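Local coordinates for conserved protein with 2 CBS domains (Pyrobaculum aerophilum, PDB 2RIF) that binds AMP at a pair of CBS domains and so probably acts as an adenine-nucleotide-sensing module, its exact cellular role not being established, at residues 5-10 with 81-86; 101-106 with 116-121. All blocks are in the same frame, centred on the assembly; numbering follows the deposited sequence.

Contact 1 of 2, residues 5-10 with 81-86. With AMP (adenosine monophosphate), chain H.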
loop_
_atom_site.group_PDB
_atom_site.type_symbol
_atom_site.label_atom_id
_atom_site.label_comp_id
_atom_site.label_asym_id
_atom_site.label_seq_id
_atom_site.Cartn_x
_atom_site.Cartn_y
_atom_site.Cartn_z
ATOM N N ILE A 5 21.980 -11.532 0.206
ATOM C CA ILE A 5 20.509 -11.704 0.041
ATOM C C ILE A 5 20.076 -10.935 -1.199
ATOM O O ILE A 5 20.169 -9.707 -1.228
ATOM C CB ILE A 5 19.714 -11.174 1.260
ATOM C CG1 ILE A 5 20.514 -11.343 2.559
ATOM C CG2 ILE A 5 18.358 -11.869 1.351
ATOM C CD1 ILE A 5 21.628 -10.317 2.733
ATOM N N ARG A 6 19.602 -11.652 -2.216
ATOM C CA ARG A 6 19.305 -11.040 -3.511
ATOM C C ARG A 6 17.836 -11.178 -3.924
ATOM O O ARG A 6 17.171 -12.160 -3.590
ATOM C CB ARG A 6 20.256 -11.600 -4.571
ATOM C CG ARG A 6 21.665 -11.018 -4.445
ATOM C CD ARG A 6 22.756 -11.950 -4.948
ATOM N NE ARG A 6 22.656 -12.222 -6.381
ATOM C CZ ARG A 6 23.574 -12.874 -7.093
ATOM N NH1 ARG A 6 24.684 -13.333 -6.519
ATOM N NH2 ARG A 6 23.383 -13.067 -8.394
ATOM N N THR A 7 17.358 -10.173 -4.657
ATOM C CA THR A 7 15.941 -10.029 -5.018
ATOM C C THR A 7 15.272 -11.305 -5.533
ATOM O O THR A 7 14.144 -11.612 -5.146
ATOM C CB THR A 7 15.750 -8.912 -6.071
ATOM O OG1 THR A 7 16.679 -9.097 -7.144
ATOM C CG2 THR A 7 15.973 -7.542 -5.447
ATOM N N SER A 8 15.971 -12.045 -6.390
ATOM C CA SER A 8 15.433 -13.281 -6.970
ATOM C C SER A 8 15.103 -14.352 -5.922
ATOM O O SER A 8 14.266 -15.223 -6.162
ATOM C CB SER A 8 16.414 -13.855 -7.997
ATOM O OG SER A 8 15.857 -14.973 -8.669
ATOM N N GLU A 9 15.764 -14.286 -4.768
ATOM C CA GLU A 9 15.527 -15.240 -3.685
ATOM C C GLU A 9 14.265 -14.904 -2.883
ATOM O O GLU A 9 13.663 -15.794 -2.277
ATOM C CB GLU A 9 16.748 -15.317 -2.764
ATOM C CG GLU A 9 18.023 -15.761 -3.483
ATOM C CD GLU A 9 19.255 -15.727 -2.596
ATOM O OE1 GLU A 9 20.378 -15.792 -3.144
ATOM O OE2 GLU A 9 19.109 -15.635 -1.358
ATOM N N LEU A 10 13.870 -13.630 -2.881
ATOM C CA LEU A 10 12.639 -13.197 -2.209
ATOM C C LEU A 10 11.406 -13.277 -3.118
ATOM O O LEU A 10 10.302 -12.952 -2.687
ATOM C CB LEU A 10 12.788 -11.770 -1.664
ATOM C CG LEU A 10 13.830 -11.553 -0.565
ATOM C CD1 LEU A 10 13.838 -10.097 -0.132
ATOM C CD2 LEU A 10 13.571 -12.461 0.629
ATOM N N ILE A 81 9.982 1.531 -12.131
ATOM C CA ILE A 81 11.207 1.648 -11.345
ATOM C C ILE A 81 11.672 0.226 -11.068
ATOM O O ILE A 81 10.999 -0.523 -10.364
ATOM C CB ILE A 81 10.972 2.396 -10.020
ATOM C CG1 ILE A 81 10.505 3.826 -10.301
ATOM C CG2 ILE A 81 12.246 2.417 -9.183
ATOM C CD1 ILE A 81 10.165 4.628 -9.052
ATOM N N THR A 82 12.823 -0.145 -11.620
ATOM C CA THR A 82 13.245 -1.542 -11.625
ATOM C C THR A 82 14.490 -1.831 -10.790
ATOM O O THR A 82 15.240 -0.925 -10.427
ATOM C CB THR A 82 13.526 -2.015 -13.069
ATOM O OG1 THR A 82 14.724 -1.399 -13.555
ATOM C CG2 THR A 82 12.363 -1.661 -13.995
ATOM N N VAL A 83 14.677 -3.113 -10.485
ATOM C CA VAL A 83 15.907 -3.623 -9.881
ATOM C C VAL A 83 16.261 -4.934 -10.579
ATOM O O VAL A 83 15.373 -5.642 -11.055
ATOM C CB VAL A 83 15.760 -3.876 -8.366
ATOM C CG1 VAL A 83 15.501 -2.569 -7.633
ATOM C CG2 VAL A 83 14.651 -4.886 -8.087
ATOM N N LEU A 84 17.549 -5.252 -10.654
ATOM C CA LEU A 84 17.974 -6.500 -11.284
ATOM C C LEU A 84 17.656 -7.684 -10.378
ATOM O O LEU A 84 17.596 -7.541 -9.156
ATOM C CB LEU A 84 19.472 -6.476 -11.608
ATOM C CG LEU A 84 19.923 -5.474 -12.675
ATOM C CD1 LEU A 84 21.437 -5.327 -12.660
ATOM C CD2 LEU A 84 19.429 -5.894 -14.055
ATOM N N ASP A 85 17.443 -8.846 -10.986
ATOM C CA ASP A 85 17.224 -10.083 -10.235
ATOM C C ASP A 85 18.480 -10.488 -9.450
ATOM O O ASP A 85 18.386 -11.148 -8.413
ATOM C CB ASP A 85 16.778 -11.222 -11.166
ATOM C CG ASP A 85 17.794 -11.533 -12.263
ATOM O OD1 ASP A 85 17.801 -12.682 -12.753
ATOM O OD2 ASP A 85 18.578 -10.633 -12.638
ATOM N N THR A 86 19.645 -10.082 -9.951
ATOM C CA THR A 86 20.924 -10.363 -9.301
ATOM C C THR A 86 21.310 -9.324 -8.242
ATOM O O THR A 86 22.261 -9.539 -7.489
ATOM C CB THR A 86 22.065 -10.438 -10.335
ATOM O OG1 THR A 86 22.176 -9.186 -11.025
ATOM C CG2 THR A 86 21.806 -11.550 -11.342
HETATM P P AMP H . 2.236 1.778 -4.155
HETATM O O1P AMP H . 2.254 2.601 -2.895
HETATM O O2P AMP H . 3.480 0.950 -4.360
HETATM O O3P AMP H . 0.958 1.012 -4.383
HETATM O "O5'" AMP H . 2.246 2.874 -5.340
HETATM C "C5'" AMP H . 2.079 4.276 -5.093
HETATM C "C4'" AMP H . 2.407 5.085 -6.342
HETATM O "O4'" AMP H . 3.734 4.778 -6.776
HETATM C "C3'" AMP H . 1.481 4.752 -7.497
HETATM O "O3'" AMP H . 1.158 5.940 -8.226
HETATM C "C2'" AMP H . 2.270 3.775 -8.341
HETATM O "O2'" AMP H . 1.925 3.845 -9.727
HETATM C "C1'" AMP H . 3.714 4.178 -8.075
HETATM N N9 AMP H . 4.619 3.006 -8.111
HETATM C C8 AMP H . 4.607 1.957 -7.266
HETATM N N7 AMP H . 5.571 1.057 -7.576
HETATM C C5 AMP H . 6.222 1.537 -8.646
HETATM C C6 AMP H . 7.349 1.093 -9.488
HETATM N N6 AMP H . 7.978 -0.075 -9.236
HETATM N N1 AMP H . 7.713 1.895 -10.514
HETATM C C2 AMP H . 7.088 3.061 -10.776
HETATM N N3 AMP H . 6.063 3.522 -10.046
HETATM C C4 AMP H . 5.592 2.820 -8.993
#
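Thr-7 and Ser-8, in the short helical turn near the N terminus, dock on the carbonyls of Leu-84, last in strand 82-84, and of Asp-85 just beyond it. That strand begins beside a nucleotide: Ile-81 N donates to N1 of AMP (chain H) at 2.8 Å, and Ile-81 O takes a longer bond from the adenine N6, so the backbone reads the edge of the base while CG1 of Ile-81 packs near N1 and C2. Further along, Val-83 puts CG2 4.0 Å from CG2 of Thr-7, the two side chains crossing at a slant. Thr-7 OG1 donates to Leu-84 O at 2.7 Å, in the carbonyl plane and on a lone pair. With chi1 at 49°, the Thr-7 hydroxyl sits between its own backbone N and carbonyl carbon and its methyl is turned to the valine. Asp-85 O lies 3.0 Å from the same OG1 and accepts a bond from Ser-8 N at 3.3 Å, again on a lone pair. At Thr-86 the side chain of Arg-6 runs alongside, pointing the same way. A bend at chi3 (64°) brings NE to 2.9 Å from Thr-86 O, and NH2 packs on Thr-86 CB. The segment before the first CBS sheet thus packs on the edge strand of the second CBS domain's three-stranded sheet, where Val-106 and Leu-117 also touch the buried Thr-7. The N-terminal turn is held by neutral hydrogen bonds to main-chain carbonyls, with no salt bridge between the two segments.

Contact 2 of 2, residues 101-106 with 116-121. With AMP (adenosine monophosphate), chain G; AMP (adenosine monophosphate), chain H.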
loop_
_atom_site.group_PDB
_atom_site.type_symbol
_atom_site.label_atom_id
_atom_site.label_comp_id
_atom_site.label_asym_id
_atom_site.label_seq_id
_atom_site.Cartn_x
_atom_site.Cartn_y
_atom_site.Cartn_z
ATOM N N ILE A 101 7.674 4.595 -2.762
ATOM C CA ILE A 101 6.862 3.546 -3.384
ATOM C C ILE A 101 6.964 2.274 -2.549
ATOM O O ILE A 101 7.917 2.100 -1.787
ATOM C CB ILE A 101 7.282 3.263 -4.857
ATOM C CG1 ILE A 101 8.753 2.842 -4.954
ATOM C CG2 ILE A 101 7.020 4.488 -5.731
ATOM C CD1 ILE A 101 9.238 2.629 -6.374
ATOM N N ARG A 102 5.976 1.394 -2.685
ATOM C CA ARG A 102 5.938 0.150 -1.921
ATOM C C ARG A 102 6.128 -1.073 -2.818
ATOM O O ARG A 102 5.853 -2.203 -2.404
ATOM C CB ARG A 102 4.619 0.055 -1.152
ATOM C CG ARG A 102 4.428 1.177 -0.125
ATOM C CD ARG A 102 3.043 1.167 0.524
ATOM N NE ARG A 102 1.982 1.397 -0.455
ATOM C CZ ARG A 102 0.697 1.575 -0.156
ATOM N NH1 ARG A 102 0.272 1.547 1.104
ATOM N NH2 ARG A 102 -0.173 1.774 -1.139
ATOM N N HIS A 103 6.602 -0.845 -4.042
ATOM C CA HIS A 103 6.888 -1.928 -4.986
ATOM C C HIS A 103 8.105 -1.600 -5.840
ATOM O O HIS A 103 8.418 -0.429 -6.069
ATOM C CB HIS A 103 5.700 -2.177 -5.923
ATOM C CG HIS A 103 4.464 -2.658 -5.230
ATOM N ND1 HIS A 103 3.539 -1.797 -4.679
ATOM C CD2 HIS A 103 3.990 -3.908 -5.015
ATOM C CE1 HIS A 103 2.554 -2.497 -4.147
ATOM N NE2 HIS A 103 2.803 -3.781 -4.336
ATOM N N VAL A 104 8.785 -2.645 -6.305
ATOM C CA VAL A 104 9.858 -2.517 -7.292
ATOM C C VAL A 104 9.763 -3.685 -8.274
ATOM O O VAL A 104 9.596 -4.837 -7.866
ATOM C CB VAL A 104 11.263 -2.490 -6.643
ATOM C CG1 VAL A 104 11.451 -1.223 -5.826
ATOM C CG2 VAL A 104 11.490 -3.721 -5.784
ATOM N N VAL A 105 9.861 -3.377 -9.563
ATOM C CA VAL A 105 9.745 -4.381 -10.616
ATOM C C VAL A 105 11.089 -5.068 -10.829
ATOM O O VAL A 105 12.056 -4.434 -11.245
ATOM C CB VAL A 105 9.292 -3.751 -11.949
ATOM C CG1 VAL A 105 9.167 -4.819 -13.031
ATOM C CG2 VAL A 105 7.975 -3.007 -11.770
ATOM N N VAL A 106 11.146 -6.366 -10.551
ATOM C CA VAL A 106 12.380 -7.127 -10.717
ATOM C C VAL A 106 12.507 -7.615 -12.160
ATOM O O VAL A 106 11.639 -8.338 -12.652
ATOM C CB VAL A 106 12.441 -8.332 -9.759
ATOM C CG1 VAL A 106 13.780 -9.043 -9.885
ATOM C CG2 VAL A 106 12.210 -7.880 -8.321
ATOM N N VAL A 116 7.933 -9.146 -9.279
ATOM C CA VAL A 116 7.700 -7.891 -8.574
ATOM C C VAL A 116 7.908 -8.090 -7.078
ATOM O O VAL A 116 7.383 -9.032 -6.490
ATOM C CB VAL A 116 6.274 -7.369 -8.819
ATOM C CG1 VAL A 116 5.949 -6.205 -7.879
ATOM C CG2 VAL A 116 6.098 -6.961 -10.275
ATOM N N LEU A 117 8.676 -7.189 -6.477
ATOM C CA LEU A 117 8.961 -7.229 -5.052
ATOM C C LEU A 117 8.152 -6.127 -4.374
ATOM O O LEU A 117 7.895 -5.081 -4.974
ATOM C CB LEU A 117 10.459 -7.021 -4.818
ATOM C CG LEU A 117 11.103 -7.735 -3.634
ATOM C CD1 LEU A 117 10.950 -9.246 -3.757
ATOM C CD2 LEU A 117 12.571 -7.348 -3.549
ATOM N N SER A 118 7.763 -6.369 -3.125
ATOM C CA SER A 118 6.925 -5.443 -2.364
ATOM C C SER A 118 7.556 -5.106 -1.020
ATOM O O SER A 118 8.362 -5.871 -0.492
ATOM C CB SER A 118 5.541 -6.066 -2.145
ATOM O OG SER A 118 4.813 -5.400 -1.128
ATOM N N ILE A 119 7.170 -3.959 -0.464
ATOM C CA ILE A 119 7.599 -3.559 0.880
ATOM C C ILE A 119 7.176 -4.606 1.925
ATOM O O ILE A 119 7.785 -4.723 2.986
ATOM C CB ILE A 119 7.026 -2.168 1.258
ATOM C CG1 ILE A 119 7.744 -1.594 2.481
ATOM C CG2 ILE A 119 5.523 -2.251 1.509
ATOM C CD1 ILE A 119 7.405 -0.146 2.749
ATOM N N ARG A 120 6.125 -5.357 1.606
ATOM C CA ARG A 120 5.645 -6.454 2.443
ATOM C C ARG A 120 6.690 -7.575 2.560
ATOM O O ARG A 120 6.810 -8.213 3.607
ATOM C CB ARG A 120 4.341 -7.005 1.851
ATOM C CG ARG A 120 3.389 -7.611 2.854
ATOM C CD ARG A 120 2.161 -8.184 2.160
ATOM N NE ARG A 120 1.350 -7.151 1.512
ATOM C CZ ARG A 120 0.376 -6.448 2.093
ATOM N NH1 ARG A 120 0.052 -6.634 3.371
ATOM N NH2 ARG A 120 -0.286 -5.538 1.385
ATOM N N ASP A 121 7.446 -7.800 1.484
ATOM C CA ASP A 121 8.479 -8.843 1.444
ATOM C C ASP A 121 9.698 -8.515 2.305
ATOM O O ASP A 121 10.292 -9.406 2.913
ATOM C CB ASP A 121 8.966 -9.071 0.008
ATOM C CG ASP A 121 7.861 -9.513 -0.926
ATOM O OD1 ASP A 121 7.039 -10.366 -0.526
ATOM O OD2 ASP A 121 7.824 -9.013 -2.072
HETATM P P AMP G . 1.101 -6.568 -2.186
HETATM O O1P AMP G . -0.256 -6.394 -1.567
HETATM O O2P AMP G . 1.089 -6.470 -3.691
HETATM O O3P AMP G . 2.210 -5.800 -1.516
HETATM O "O5'" AMP G . 1.442 -8.094 -1.806
HETATM C "C5'" AMP G . 1.359 -9.176 -2.729
HETATM C "C4'" AMP G . 2.601 -10.050 -2.599
HETATM O "O4'" AMP G . 2.840 -10.697 -3.851
HETATM C "C3'" AMP G . 3.862 -9.269 -2.239
HETATM O "O3'" AMP G . 4.356 -9.678 -0.959
HETATM C "C2'" AMP G . 4.849 -9.554 -3.355
HETATM O "O2'" AMP G . 5.863 -10.477 -2.952
HETATM C "C1'" AMP G . 4.026 -10.188 -4.461
HETATM N N9 AMP G . 3.639 -9.219 -5.517
HETATM C C8 AMP G . 3.265 -7.932 -5.368
HETATM N N7 AMP G . 2.974 -7.371 -6.574
HETATM C C5 AMP G . 3.158 -8.317 -7.513
HETATM C C6 AMP G . 3.038 -8.422 -8.986
HETATM N N6 AMP G . 2.649 -7.359 -9.725
HETATM N N1 AMP G . 3.338 -9.611 -9.561
HETATM C C2 AMP G . 3.732 -10.682 -8.841
HETATM N N3 AMP G . 3.859 -10.653 -7.507
HETATM C C4 AMP G . 3.594 -9.528 -6.804
HETATM P P AMP H . 2.236 1.778 -4.155
HETATM O O1P AMP H . 2.254 2.601 -2.895
HETATM O O2P AMP H . 3.480 0.950 -4.360
HETATM O O3P AMP H . 0.958 1.012 -4.383
HETATM O "O5'" AMP H . 2.246 2.874 -5.340
HETATM C "C5'" AMP H . 2.079 4.276 -5.093
HETATM C "C4'" AMP H . 2.407 5.085 -6.342
HETATM O "O4'" AMP H . 3.734 4.778 -6.776
HETATM C "C3'" AMP H . 1.481 4.752 -7.497
HETATM O "O3'" AMP H . 1.158 5.940 -8.226
HETATM C "C2'" AMP H . 2.270 3.775 -8.341
HETATM O "O2'" AMP H . 1.925 3.845 -9.727
HETATM C "C1'" AMP H . 3.714 4.178 -8.075
HETATM N N9 AMP H . 4.619 3.006 -8.111
HETATM C C8 AMP H . 4.607 1.957 -7.266
HETATM N N7 AMP H . 5.571 1.057 -7.576
HETATM C C5 AMP H . 6.222 1.537 -8.646
HETATM C C6 AMP H . 7.349 1.093 -9.488
HETATM N N6 AMP H . 7.978 -0.075 -9.236
HETATM N N1 AMP H . 7.713 1.895 -10.514
HETATM C C2 AMP H . 7.088 3.061 -10.776
HETATM N N3 AMP H . 6.063 3.522 -10.046
HETATM C C4 AMP H . 5.592 2.820 -8.993
#
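Val-104 and Leu-117 form the hydrogen-bonded pair of this antiparallel hairpin of the second CBS domain, exchanging N-H...O bonds of 2.9 Å between Val-104 N and Leu-117 O and between Leu-117 N and Val-104 O. Their side chains lie side by side, Val-104 CG2 3.6 Å from Leu-117 CB. Where the following helix starts, Ile-119 N bonds to Arg-102 O. The hairpin and helix start carry residues of both AMP sites of the CBS pair, and His-103 is shared between them. Its chi1 of -64° and chi2 of 87° set the ring so that a phosphate oxygen of each nucleotide lies at its edge, near its plane: ND1 donates to O2P of AMP (chain H) at 2.8 Å, NE2 to O2P of AMP (chain G) at 3.3 Å. Two donating nitrogens would suit a protonated imidazole. Arg-102, bent at chi3, meets O1P of AMP (chain H) with NE at 2.7 Å. Ser-118, its OG anti to the backbone N (chi1 164°), donates to O3P of AMP (chain G) and accepts from Arg-120 N; with Asp-121 OD2 receiving Ser-118 N, this makes a capping box. Val-104 and Leu-117 pack against Ala-92 of helix 89-99, whereas His-103 and Val-116 face Leu-38 of strand 38-42.

How the contacts relate
From the N terminus, the chain passes through 5-10, then the first three-stranded sheet and its helices 24-34 and 56-64, before contact 1 closes a loop of 70 intervening residues at strand 82-84. A beta-alpha-beta crossover through helix 89-99 leads to strand 103-107, parallel to 82-84 and next to it, and contact 2 closes the short hairpin with 113-118. The two contacts are therefore in series, neither enclosing nor crossing the other. They meet directly: Val-105 probably hydrogen-bonds to Ile-81 and Val-83, and Ile-81 packs on Ile-101. Contact 1 fastens the N-terminal turn to the end of outer strand 82-84 and the turn after it, contact 2 joins the central strand to the other outer one, and both reach AMP (chain H).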